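Local structure of acetyltransferase (Klebsiella pneumoniae, 5XUN) at residues B[65-71]-B[88-94]; B[31-36]-B[59-64]; B[109-113]-B[144-150]. The protein probably transfers the acetyl group of acetyl-CoA to glycyl-tRNA(Gly), acting as the toxin of a type II toxin-antitoxin pair. The protein carries 1 engineered substitution. One frame throughout, in Å; residues are numbered along the deposited sequence.

Contact 1 of 3, residues B[65-71]-B[88-94]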
loop_
_atom_site.group_PDB
_atom_site.type_symbol
_atom_site.label_atom_id
_atom_site.label_comp_id
_atom_site.label_asym_id
_atom_site.label_seq_id
_atom_site.Cartn_x
_atom_site.Cartn_y
_atom_site.Cartn_z
ATOM N N LEU B 65 6.729 7.453 -1.912
ATOM C CA LEU B 65 5.953 6.486 -1.134
ATOM C C LEU B 65 5.852 5.164 -1.881
ATOM O O LEU B 65 5.594 5.143 -3.086
ATOM C CB LEU B 65 4.539 7.015 -0.845
ATOM C CG LEU B 65 4.500 8.326 -0.060
ATOM C CD1 LEU B 65 3.083 8.883 0.066
ATOM C CD2 LEU B 65 5.110 8.108 1.304
ATOM N N SER B 66 6.040 4.062 -1.159
ATOM C CA SER B 66 5.898 2.731 -1.730
ATOM C C SER B 66 5.151 1.845 -0.750
ATOM O O SER B 66 5.343 1.960 0.463
ATOM C CB SER B 66 7.270 2.106 -2.039
ATOM O OG SER B 66 8.054 2.999 -2.816
ATOM N N GLY B 67 4.291 0.976 -1.270
ATOM C CA GLY B 67 3.671 -0.028 -0.426
ATOM C C GLY B 67 4.696 -1.013 0.101
ATOM O O GLY B 67 5.631 -1.407 -0.593
ATOM N N SER B 68 4.491 -1.463 1.331
ATOM C CA SER B 68 5.481 -2.316 1.967
ATOM C C SER B 68 4.807 -3.094 3.083
ATOM O O SER B 68 3.601 -2.977 3.313
ATOM C CB SER B 68 6.649 -1.496 2.514
ATOM O OG SER B 68 6.203 -0.595 3.509
ATOM N N CYS B 69 5.603 -3.919 3.751
ATOM C CA CYS B 69 5.237 -4.524 5.020
ATOM C C CYS B 69 6.527 -4.748 5.791
ATOM O O CYS B 69 7.624 -4.670 5.235
ATOM C CB CYS B 69 4.444 -5.830 4.836
ATOM S SG CYS B 69 5.265 -7.126 3.879
ATOM N N PHE B 70 6.391 -5.003 7.087
ATOM C CA PHE B 70 7.554 -5.166 7.947
ATOM C C PHE B 70 7.227 -6.172 9.038
ATOM O O PHE B 70 6.061 -6.377 9.387
ATOM C CB PHE B 70 8.002 -3.828 8.549
ATOM C CG PHE B 70 7.029 -3.239 9.539
ATOM C CD1 PHE B 70 5.965 -2.464 9.113
ATOM C CD2 PHE B 70 7.210 -3.430 10.897
ATOM C CE1 PHE B 70 5.085 -1.910 10.022
ATOM C CE2 PHE B 70 6.333 -2.880 11.815
ATOM C CZ PHE B 70 5.269 -2.119 11.379
ATOM N N GLU B 71 8.279 -6.805 9.559
ATOM C CA GLU B 71 8.125 -7.885 10.528
ATOM C C GLU B 71 7.388 -7.412 11.773
ATOM O O GLU B 71 7.734 -6.388 12.365
ATOM C CB GLU B 71 9.488 -8.459 10.912
ATOM C CG GLU B 71 10.107 -9.342 9.841
ATOM C CD GLU B 71 11.242 -10.197 10.373
ATOM O OE1 GLU B 71 11.281 -10.441 11.599
ATOM O OE2 GLU B 71 12.092 -10.624 9.563
ATOM N N ASN B 88 4.007 -10.325 9.124
ATOM C CA ASN B 88 4.283 -8.948 8.750
ATOM C C ASN B 88 3.058 -8.072 8.955
ATOM O O ASN B 88 1.919 -8.504 8.754
ATOM C CB ASN B 88 4.733 -8.856 7.287
ATOM C CG ASN B 88 6.004 -9.628 7.027
ATOM O OD1 ASN B 88 7.050 -9.343 7.609
ATOM N ND2 ASN B 88 5.915 -10.632 6.169
ATOM N N ALA B 89 3.295 -6.912 9.328
ATOM C CA ALA B 89 2.273 -5.881 9.363
ATOM C C ALA B 89 2.318 -5.069 8.072
ATOM O O ALA B 89 3.401 -4.708 7.610
ATOM C CB ALA B 89 2.485 -4.948 10.552
ATOM N N PRO B 90 1.165 -4.756 7.482
ATOM C CA PRO B 90 1.168 -3.981 6.241
ATOM C C PRO B 90 1.530 -2.536 6.526
ATOM O O PRO B 90 1.270 -2.012 7.615
ATOM C CB PRO B 90 -0.275 -4.104 5.740
ATOM C CG PRO B 90 -1.093 -4.252 7.015
ATOM C CD PRO B 90 -0.198 -4.995 7.994
ATOM N N SER B 91 2.159 -1.898 5.542
ATOM C CA SER B 91 2.630 -0.535 5.736
ATOM C C SER B 91 2.771 0.174 4.396
ATOM O O SER B 91 2.589 -0.413 3.324
ATOM C CB SER B 91 3.970 -0.522 6.482
ATOM O OG SER B 91 4.930 -1.308 5.791
ATOM N N VAL B 92 3.070 1.467 4.492
ATOM C CA VAL B 92 3.610 2.283 3.412
ATOM C C VAL B 92 4.980 2.765 3.868
ATOM O O VAL B 92 5.160 3.121 5.039
ATOM C CB VAL B 92 2.697 3.481 3.078
ATOM C CG1 VAL B 92 3.367 4.426 2.078
ATOM C CG2 VAL B 92 1.372 2.999 2.526
ATOM N N THR B 93 5.946 2.778 2.960
ATOM C CA THR B 93 7.300 3.214 3.280
ATOM C C THR B 93 7.561 4.592 2.694
ATOM O O THR B 93 7.280 4.835 1.518
ATOM C CB THR B 93 8.338 2.219 2.757
ATOM O OG1 THR B 93 8.276 1.015 3.535
ATOM C CG2 THR B 93 9.753 2.813 2.854
ATOM N N LEU B 94 8.061 5.501 3.529
ATOM C CA LEU B 94 8.620 6.763 3.053
ATOM C C LEU B 94 10.036 6.446 2.597
ATOM O O LEU B 94 10.952 6.337 3.415
ATOM C CB LEU B 94 8.598 7.817 4.154
ATOM C CG LEU B 94 9.205 9.189 3.881
ATOM C CD1 LEU B 94 8.497 9.853 2.729
ATOM C CD2 LEU B 94 9.111 10.068 5.123
#
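Leu65 to Glu71 and Asn88 to Leu94 run as neighbouring antiparallel strands of the central GNAT sheet, their axes 4.2 Å apart at closest and their N-to-C directions 140° apart. Three hydrogen-bonded pairs, Ser66 with Thr93, Ser68 with Ser91 and Phe70 with Ala89, give six backbone bonds. The shorter bond of the Ser66–Thr93 pair runs from Thr93 N to Ser66 O, 2.7 Å, with an almost straight N-H...O angle of 178°. At the Ser68–Ser91 pair both donors sit well above the carbonyl planes, although both bonds keep an ordinary length.

On the face that carries Ser66, Ser68 and Phe70, three hydroxyls form a chain. Ser68 OG is 2.6 Å from Thr93 OG1 and 2.7 Å from Ser91 OG, both hydrogen bonds; its torsion, between the backbone N and the carbonyl carbon (chi1 62°), places it between the two partners. Ser68 and Ser91 are buried, and these links give both hydroxyls a partner. Farther along, the Phe70 ring takes Ala89 CB over one face, offset toward the rim, while Ser91 CB lies in plane at its edge. Phe133 and Phe162 also meet this ring.

The other face is apolar near Leu65, whose CB meets Val92 CG1, with helix 108-126 packed on both residues. Cys69 and Pro90 sit on this same face, where the second subunit packs, its own Cys69 against this one. At the Asn88 end, Cys69 SG lies 3.9 Å from Asn88 CB, alongside the stem of the amide.

Contact 2 of 3, residues B[31-36]-B[59-64]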
loop_
_atom_site.group_PDB
_atom_site.type_symbol
_atom_site.label_atom_id
_atom_site.label_comp_id
_atom_site.label_asym_id
_atom_site.label_seq_id
_atom_site.Cartn_x
_atom_site.Cartn_y
_atom_site.Cartn_z
ATOM N N PHE B 31 19.378 10.733 -6.717
ATOM C CA PHE B 31 18.126 10.023 -6.956
ATOM C C PHE B 31 17.116 10.928 -7.644
ATOM O O PHE B 31 16.429 10.500 -8.577
ATOM C CB PHE B 31 17.547 9.472 -5.654
ATOM C CG PHE B 31 16.323 8.630 -5.867
ATOM C CD1 PHE B 31 15.065 9.214 -5.955
ATOM C CD2 PHE B 31 16.432 7.261 -6.012
ATOM C CE1 PHE B 31 13.931 8.437 -6.174
ATOM C CE2 PHE B 31 15.302 6.481 -6.238
ATOM C CZ PHE B 31 14.052 7.075 -6.313
ATOM N N LEU B 32 16.995 12.176 -7.181
ATOM C CA LEU B 32 16.134 13.139 -7.859
ATOM C C LEU B 32 16.465 13.242 -9.344
ATOM O O LEU B 32 15.563 13.303 -10.190
ATOM C CB LEU B 32 16.263 14.511 -7.203
ATOM C CG LEU B 32 15.595 15.644 -7.984
ATOM C CD1 LEU B 32 14.096 15.413 -8.071
ATOM C CD2 LEU B 32 15.894 17.011 -7.375
ATOM N N LYS B 33 17.761 13.259 -9.681
ATOM C CA LYS B 33 18.183 13.510 -11.058
ATOM C C LYS B 33 18.003 12.292 -11.955
ATOM O O LYS B 33 17.581 12.429 -13.106
ATOM C CB LYS B 33 19.653 13.936 -11.100
ATOM C CG LYS B 33 19.947 15.296 -10.510
ATOM C CD LYS B 33 21.396 15.686 -10.762
ATOM C CE LYS B 33 22.369 14.661 -10.197
ATOM N NZ LYS B 33 23.790 15.056 -10.444
ATOM N N GLU B 34 18.346 11.104 -11.464
ATOM C CA GLU B 34 18.467 9.926 -12.309
ATOM C C GLU B 34 17.261 9.000 -12.247
ATOM O O GLU B 34 16.876 8.430 -13.269
ATOM C CB GLU B 34 19.697 9.116 -11.889
ATOM C CG GLU B 34 20.921 9.921 -11.533
ATOM C CD GLU B 34 22.220 9.231 -11.904
ATOM O OE1 GLU B 34 23.209 9.929 -12.203
ATOM O OE2 GLU B 34 22.282 7.986 -11.823
ATOM N N HIS B 35 16.634 8.857 -11.081
ATOM C CA HIS B 35 15.736 7.736 -10.848
ATOM C C HIS B 35 14.316 8.098 -10.442
ATOM O O HIS B 35 13.423 7.270 -10.636
ATOM C CB HIS B 35 16.312 6.817 -9.762
ATOM C CG HIS B 35 17.741 6.427 -9.990
ATOM N ND1 HIS B 35 18.125 5.564 -10.993
ATOM C CD2 HIS B 35 18.876 6.768 -9.335
ATOM C CE1 HIS B 35 19.434 5.397 -10.954
ATOM N NE2 HIS B 35 19.914 6.116 -9.956
ATOM N N LEU B 36 14.076 9.289 -9.891
ATOM C CA LEU B 36 12.760 9.593 -9.342
ATOM C C LEU B 36 11.666 9.348 -10.369
ATOM O O LEU B 36 10.744 8.556 -10.144
ATOM C CB LEU B 36 12.706 11.042 -8.862
ATOM C CG LEU B 36 11.317 11.449 -8.356
ATOM C CD1 LEU B 36 10.919 10.567 -7.187
ATOM C CD2 LEU B 36 11.302 12.907 -7.958
ATOM N N LEU B 59 12.082 22.981 -8.224
ATOM C CA LEU B 59 11.852 21.930 -7.248
ATOM C C LEU B 59 12.752 22.203 -6.049
ATOM O O LEU B 59 13.976 22.279 -6.191
ATOM C CB LEU B 59 12.122 20.557 -7.865
ATOM C CG LEU B 59 11.719 19.299 -7.099
ATOM C CD1 LEU B 59 11.259 18.230 -8.082
ATOM C CD2 LEU B 59 12.870 18.771 -6.265
ATOM N N LEU B 60 12.137 22.391 -4.882
ATOM C CA LEU B 60 12.863 22.662 -3.651
ATOM C C LEU B 60 12.808 21.512 -2.656
ATOM O O LEU B 60 13.475 21.581 -1.615
ATOM C CB LEU B 60 12.324 23.943 -2.992
ATOM C CG LEU B 60 12.661 25.298 -3.637
ATOM C CD1 LEU B 60 14.165 25.454 -3.817
ATOM C CD2 LEU B 60 11.935 25.530 -4.954
ATOM N N GLY B 61 12.042 20.466 -2.945
ATOM C CA GLY B 61 12.012 19.283 -2.108
ATOM C C GLY B 61 11.149 18.222 -2.751
ATOM O O GLY B 61 10.375 18.503 -3.671
ATOM N N TYR B 62 11.295 16.993 -2.262
ATOM C CA TYR B 62 10.506 15.901 -2.818
ATOM C C TYR B 62 10.442 14.756 -1.818
ATOM O O TYR B 62 11.239 14.692 -0.876
ATOM C CB TYR B 62 11.090 15.427 -4.156
ATOM C CG TYR B 62 12.312 14.533 -4.037
ATOM C CD1 TYR B 62 13.598 15.070 -3.924
ATOM C CD2 TYR B 62 12.183 13.158 -4.071
ATOM C CE1 TYR B 62 14.713 14.240 -3.819
ATOM C CE2 TYR B 62 13.267 12.336 -3.971
ATOM C CZ TYR B 62 14.535 12.874 -3.853
ATOM O OH TYR B 62 15.609 12.019 -3.752
ATOM N N TYR B 63 9.486 13.843 -2.038
ATOM C CA TYR B 63 9.438 12.604 -1.264
ATOM C C TYR B 63 8.799 11.498 -2.101
ATOM O O TYR B 63 8.121 11.768 -3.095
ATOM C CB TYR B 63 8.697 12.790 0.075
ATOM C CG TYR B 63 7.183 12.917 0.036
ATOM C CD1 TYR B 63 6.369 11.789 -0.081
ATOM C CD2 TYR B 63 6.567 14.155 0.162
ATOM C CE1 TYR B 63 4.985 11.902 -0.086
ATOM C CE2 TYR B 63 5.187 14.279 0.153
ATOM C CZ TYR B 63 4.400 13.147 0.031
ATOM O OH TYR B 63 3.029 13.262 0.028
ATOM N N THR B 64 9.018 10.242 -1.683
ATOM C CA THR B 64 8.478 9.080 -2.386
ATOM C C THR B 64 7.779 8.126 -1.416
ATOM O O THR B 64 8.200 7.964 -0.268
ATOM C CB THR B 64 9.581 8.293 -3.134
ATOM O OG1 THR B 64 10.412 7.618 -2.190
ATOM C CG2 THR B 64 10.445 9.221 -3.952
#
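Phe31, Leu32 and Leu36 all carry CG anti to the backbone N (Leu32 chi1 170°), while Tyr62 turns its ring between its own backbone N and carbonyl carbon (chi1 78°), and these torsions bring the four side chains together where a helix lies against strand 59-71 of the GNAT sheet. The helical side is the end of helix 26-34 and the start of helix 36-41. The two backbones stay apart, the CA atoms of Leu32 and Tyr62 being 8.0 Å from each other, and side chains fill the interval.

Tyr62 is the centre of the contact. Leu32 CD1 stands over one face of its ring, offset toward the rim, and Leu32 CB comes to 3.7 Å from Tyr62 CE1. Leu36 slides past the ring in the opposite direction, CD2 lying 4.0 Å from Tyr62 CD2. Phe31 crosses Tyr62 at about a right angle, its CD1 near the phenol oxygen; that buried hydroxyl is hydrogen-bonded to Leu28 O, a turn earlier in the helix, which ties the ring's far end to the helix.

Leu59 closes one end of the patch, its CD2 3.7 Å from Leu32 CD2, with Phe21 packed on both leucines. Arg96 makes a cation-pi contact with Phe31 near the other end. There Thr64 turns its methyl to the helices, and Thr64 CG2 rests 3.5 Å from Leu36 CD1.

Contact 3 of 3, residues B[109-113]-B[144-150]. Engineered in segment 144-150: Phe145 (natural residue Tyr). With ACO (acetyl coenzyme *a), chain E.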
loop_
_atom_site.group_PDB
_atom_site.type_symbol
_atom_site.label_atom_id
_atom_site.label_comp_id
_atom_site.label_asym_id
_atom_site.label_seq_id
_atom_site.Cartn_x
_atom_site.Cartn_y
_atom_site.Cartn_z
ATOM N N GLY B 109 10.439 20.637 5.753
ATOM C CA GLY B 109 10.508 19.210 6.003
ATOM C C GLY B 109 9.308 18.719 6.787
ATOM O O GLY B 109 8.675 17.726 6.420
ATOM N N GLU B 110 8.965 19.430 7.868
ATOM C CA GLU B 110 7.771 19.104 8.640
ATOM C C GLU B 110 6.526 19.129 7.770
ATOM O O GLU B 110 5.676 18.236 7.860
ATOM C CB GLU B 110 7.610 20.090 9.798
ATOM C CG GLU B 110 6.378 19.846 10.651
ATOM C CD GLU B 110 6.544 20.326 12.080
ATOM O OE1 GLU B 110 7.613 20.886 12.402
ATOM O OE2 GLU B 110 5.589 20.177 12.871
ATOM N N MET B 111 6.406 20.148 6.915
ATOM C CA MET B 111 5.226 20.276 6.068
ATOM C C MET B 111 5.120 19.130 5.072
ATOM O O MET B 111 4.013 18.661 4.778
ATOM C CB MET B 111 5.222 21.627 5.352
ATOM C CG MET B 111 4.134 21.700 4.296
ATOM S SD MET B 111 3.373 23.293 4.025
ATOM C CE MET B 111 2.149 23.194 5.329
ATOM N N LEU B 112 6.252 18.660 4.546
ATOM C CA LEU B 112 6.203 17.499 3.668
ATOM C C LEU B 112 5.701 16.268 4.415
ATOM O O LEU B 112 4.891 15.502 3.884
ATOM C CB LEU B 112 7.579 17.246 3.047
ATOM C CG LEU B 112 7.865 18.082 1.800
ATOM C CD1 LEU B 112 9.141 17.626 1.130
ATOM C CD2 LEU B 112 6.704 18.024 0.829
ATOM N N VAL B 113 6.166 16.060 5.650
ATOM C CA VAL B 113 5.709 14.912 6.428
ATOM C C VAL B 113 4.207 15.001 6.701
ATOM O O VAL B 113 3.499 13.987 6.693
ATOM C CB VAL B 113 6.524 14.792 7.726
ATOM C CG1 VAL B 113 5.946 13.705 8.624
ATOM C CG2 VAL B 113 7.979 14.510 7.402
ATOM N N PHE B 144 15.166 13.974 13.478
ATOM C CA PHE B 144 14.079 14.684 12.814
ATOM C C PHE B 144 12.766 13.916 12.937
ATOM O O PHE B 144 11.732 14.487 13.302
ATOM C CB PHE B 144 14.449 14.913 11.346
ATOM C CG PHE B 144 13.318 15.403 10.490
ATOM C CD1 PHE B 144 12.915 16.727 10.544
ATOM C CD2 PHE B 144 12.680 14.547 9.601
ATOM C CE1 PHE B 144 11.884 17.182 9.749
ATOM C CE2 PHE B 144 11.649 15.000 8.800
ATOM C CZ PHE B 144 11.247 16.316 8.878
ATOM N N PHE B 145 12.786 12.617 12.634
ATOM C CA PHE B 145 11.548 11.844 12.666
ATOM C C PHE B 145 11.084 11.598 14.096
ATOM O O PHE B 145 9.882 11.646 14.380
ATOM C CB PHE B 145 11.725 10.525 11.909
ATOM C CG PHE B 145 11.768 10.685 10.408
ATOM C CD1 PHE B 145 10.671 11.191 9.722
ATOM C CD2 PHE B 145 12.893 10.326 9.685
ATOM C CE1 PHE B 145 10.693 11.345 8.354
ATOM C CE2 PHE B 145 12.923 10.477 8.310
ATOM C CZ PHE B 145 11.817 10.988 7.644
ATOM N N LEU B 146 12.025 11.355 15.014
ATOM C CA LEU B 146 11.666 11.165 16.417
ATOM C C LEU B 146 10.945 12.382 16.978
ATOM O O LEU B 146 9.989 12.242 17.750
ATOM C CB LEU B 146 12.915 10.857 17.239
ATOM C CG LEU B 146 13.534 9.483 16.967
ATOM C CD1 LEU B 146 14.822 9.297 17.751
ATOM C CD2 LEU B 146 12.550 8.374 17.306
ATOM N N ARG B 147 11.374 13.584 16.591
ATOM C CA ARG B 147 10.748 14.792 17.115
ATOM C C ARG B 147 9.331 14.962 16.588
ATOM O O ARG B 147 8.475 15.523 17.284
ATOM C CB ARG B 147 11.592 16.017 16.769
ATOM C CG ARG B 147 11.716 17.005 17.914
ATOM C CD ARG B 147 12.480 18.266 17.519
ATOM N NE ARG B 147 13.551 18.010 16.557
ATOM C CZ ARG B 147 13.631 18.589 15.362
ATOM N NH1 ARG B 147 14.634 18.302 14.538
ATOM N NH2 ARG B 147 12.705 19.461 14.990
ATOM N N LEU B 148 9.067 14.491 15.371
ATOM C CA LEU B 148 7.725 14.510 14.805
ATOM C C LEU B 148 6.821 13.437 15.391
ATOM O O LEU B 148 5.632 13.400 15.056
ATOM C CB LEU B 148 7.803 14.355 13.281
ATOM C CG LEU B 148 8.529 15.512 12.602
ATOM C CD1 LEU B 148 8.715 15.263 11.117
ATOM C CD2 LEU B 148 7.724 16.783 12.832
ATOM N N GLY B 149 7.348 12.569 16.244
ATOM C CA GLY B 149 6.547 11.587 16.935
ATOM C C GLY B 149 6.683 10.173 16.437
ATOM O O GLY B 149 5.947 9.301 16.910
ATOM N N PHE B 150 7.603 9.905 15.518
ATOM C CA PHE B 150 7.781 8.533 15.079
ATOM C C PHE B 150 8.274 7.692 16.248
ATOM O O PHE B 150 8.920 8.190 17.170
ATOM C CB PHE B 150 8.775 8.454 13.921
ATOM C CG PHE B 150 8.212 8.889 12.588
ATOM C CD1 PHE B 150 7.897 10.215 12.353
ATOM C CD2 PHE B 150 8.023 7.971 11.565
ATOM C CE1 PHE B 150 7.393 10.624 11.130
ATOM C CE2 PHE B 150 7.519 8.374 10.337
ATOM C CZ PHE B 150 7.206 9.699 10.117
HETATM N N1A ACO E . 7.619 24.998 11.738
HETATM C C2A ACO E . 8.491 24.062 12.171
HETATM N N3A ACO E . 9.817 24.266 12.302
HETATM C C4A ACO E . 10.369 25.469 11.995
HETATM C C5A ACO E . 9.475 26.542 11.514
HETATM C C6A ACO E . 8.030 26.240 11.396
HETATM N N6A ACO E . 7.160 27.185 10.961
HETATM N N7A ACO E . 10.243 27.617 11.279
HETATM C C8A ACO E . 11.512 27.263 11.577
HETATM N N9A ACO E . 11.601 25.997 12.020
HETATM C C1B ACO E . 12.886 25.338 12.402
HETATM C C2B ACO E . 12.932 24.802 13.828
HETATM O O2B ACO E . 13.660 25.697 14.681
HETATM C C3B ACO E . 13.644 23.466 13.709
HETATM O O3B ACO E . 15.035 23.640 13.969
HETATM P P3B ACO E . 15.926 22.510 14.699
HETATM O O7A ACO E . 15.656 22.716 16.171
HETATM O O8A ACO E . 15.396 21.204 14.156
HETATM O O9A ACO E . 17.338 22.832 14.264
HETATM C C4B ACO E . 13.502 23.072 12.245
HETATM O O4B ACO E . 13.121 24.239 11.514
HETATM C C5B ACO E . 12.464 21.983 11.990
HETATM O O5B ACO E . 12.908 21.195 10.887
HETATM P P1A ACO E . 12.400 21.468 9.382
HETATM O O1A ACO E . 12.761 22.875 8.982
HETATM O O2A ACO E . 10.979 20.996 9.222
HETATM O O3A ACO E . 13.343 20.434 8.602
HETATM P P2A ACO E . 14.137 20.824 7.263
HETATM O O4A ACO E . 13.289 21.719 6.398
HETATM O O5A ACO E . 15.544 21.238 7.623
HETATM O O6A ACO E . 14.190 19.361 6.597
HETATM C CBP ACO E . 15.381 17.339 6.267
HETATM C CCP ACO E . 14.831 18.302 7.304
HETATM C CDP ACO E . 14.301 17.002 5.249
HETATM C CEP ACO E . 15.872 16.074 6.955
HETATM C CAP ACO E . 16.550 18.079 5.628
HETATM O OAP ACO E . 17.545 18.288 6.638
HETATM C C9P ACO E . 17.168 17.319 4.495
HETATM O O9P ACO E . 16.716 17.389 3.360
HETATM N N8P ACO E . 18.232 16.600 4.820
HETATM C C7P ACO E . 19.138 16.068 3.827
HETATM C C6P ACO E . 18.598 14.791 3.198
HETATM C C5P ACO E . 18.045 13.913 4.291
HETATM O O5P ACO E . 18.779 13.459 5.156
HETATM N N4P ACO E . 16.734 13.689 4.238
HETATM C C3P ACO E . 16.042 12.954 5.277
HETATM C C2P ACO E . 16.275 11.455 5.185
HETATM S S1P ACO E . 14.813 10.706 4.547
HETATM C C ACO E . 15.095 9.185 5.132
HETATM O O ACO E . 15.956 9.066 5.983
HETATM C CH3 ACO E . 14.292 8.036 4.593
#
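Glu110 N donates to O2A of the acetyl-CoA pyrophosphate at 2.9 Å, with an N-H...O angle of 152°, and Gly109 N reaches O4A of the adjoining phosphate at 3.1 Å. Two successive amides at the start of helix 108-126 thus hold one phosphate each, the arrangement of the pyrophosphate-binding loop of GNAT enzymes; Gly105 N and Gly107 N are further donors to the cofactor.

Phe144, from helix 139-147, fills the angle between this turn and the ligand. Its CG is anti to the backbone N (chi1 169°), which carries the ring across to the turn: CZ lies 3.7 Å from Gly109 C, with Gly109 O and Glu110 N in plane at the ring's edge. Leu148 CD1 covers one face, and CCP of the cofactor lies over the opposite one, so the ring is sandwiched. Gly109, lacking a side chain, lets ring and phosphate come this close to the helix.

Val113 and Leu148 meet tip to tip, Val113 CG2 to Leu148 CD1 at 3.9 Å, and Val113 CG1 comes to the edge of Phe150. Leu148 CD2 touches the carboxylate carbon of Glu110. Phe145, an engineered replacement of the natural tyrosine, has the carbonyl carbon C of the acetyl group near its ring plane, at the edge beside CE2. Arg147 NH1 is 3.0 Å from O8A of the 3'-phosphate.

The chemistry is divided: apolar side chains join helix 108-126 to segment 144-150, while backbone amides bind the pyrophosphate oxygens and Arg147 probably offsets the charge of the 3'-phosphate.

The touching residues of contact 2 are all buried, whereas contact 1 reaches the surface at Glu71 and contact 3 has partly exposed Glu110 and Leu148 at its margin. Contact 1 joins two sheet strands by backbone bonds and a hydroxyl chain, and reaches the second subunit. Contact 2 uses an earlier part of the same strand 59-71 and packs helices on it through apolar side chains. Contact 3 brings together two helices and the cofactor, adding ligand polar bonds to its apolar joint. Leu94 links them: its CD1 is 3.6 Å from Thr64 O of contact 2, and its CD2 3.8 Å from Phe145 CZ of contact 3. Tyr63 and Leu112 join contacts 2 and 3 directly.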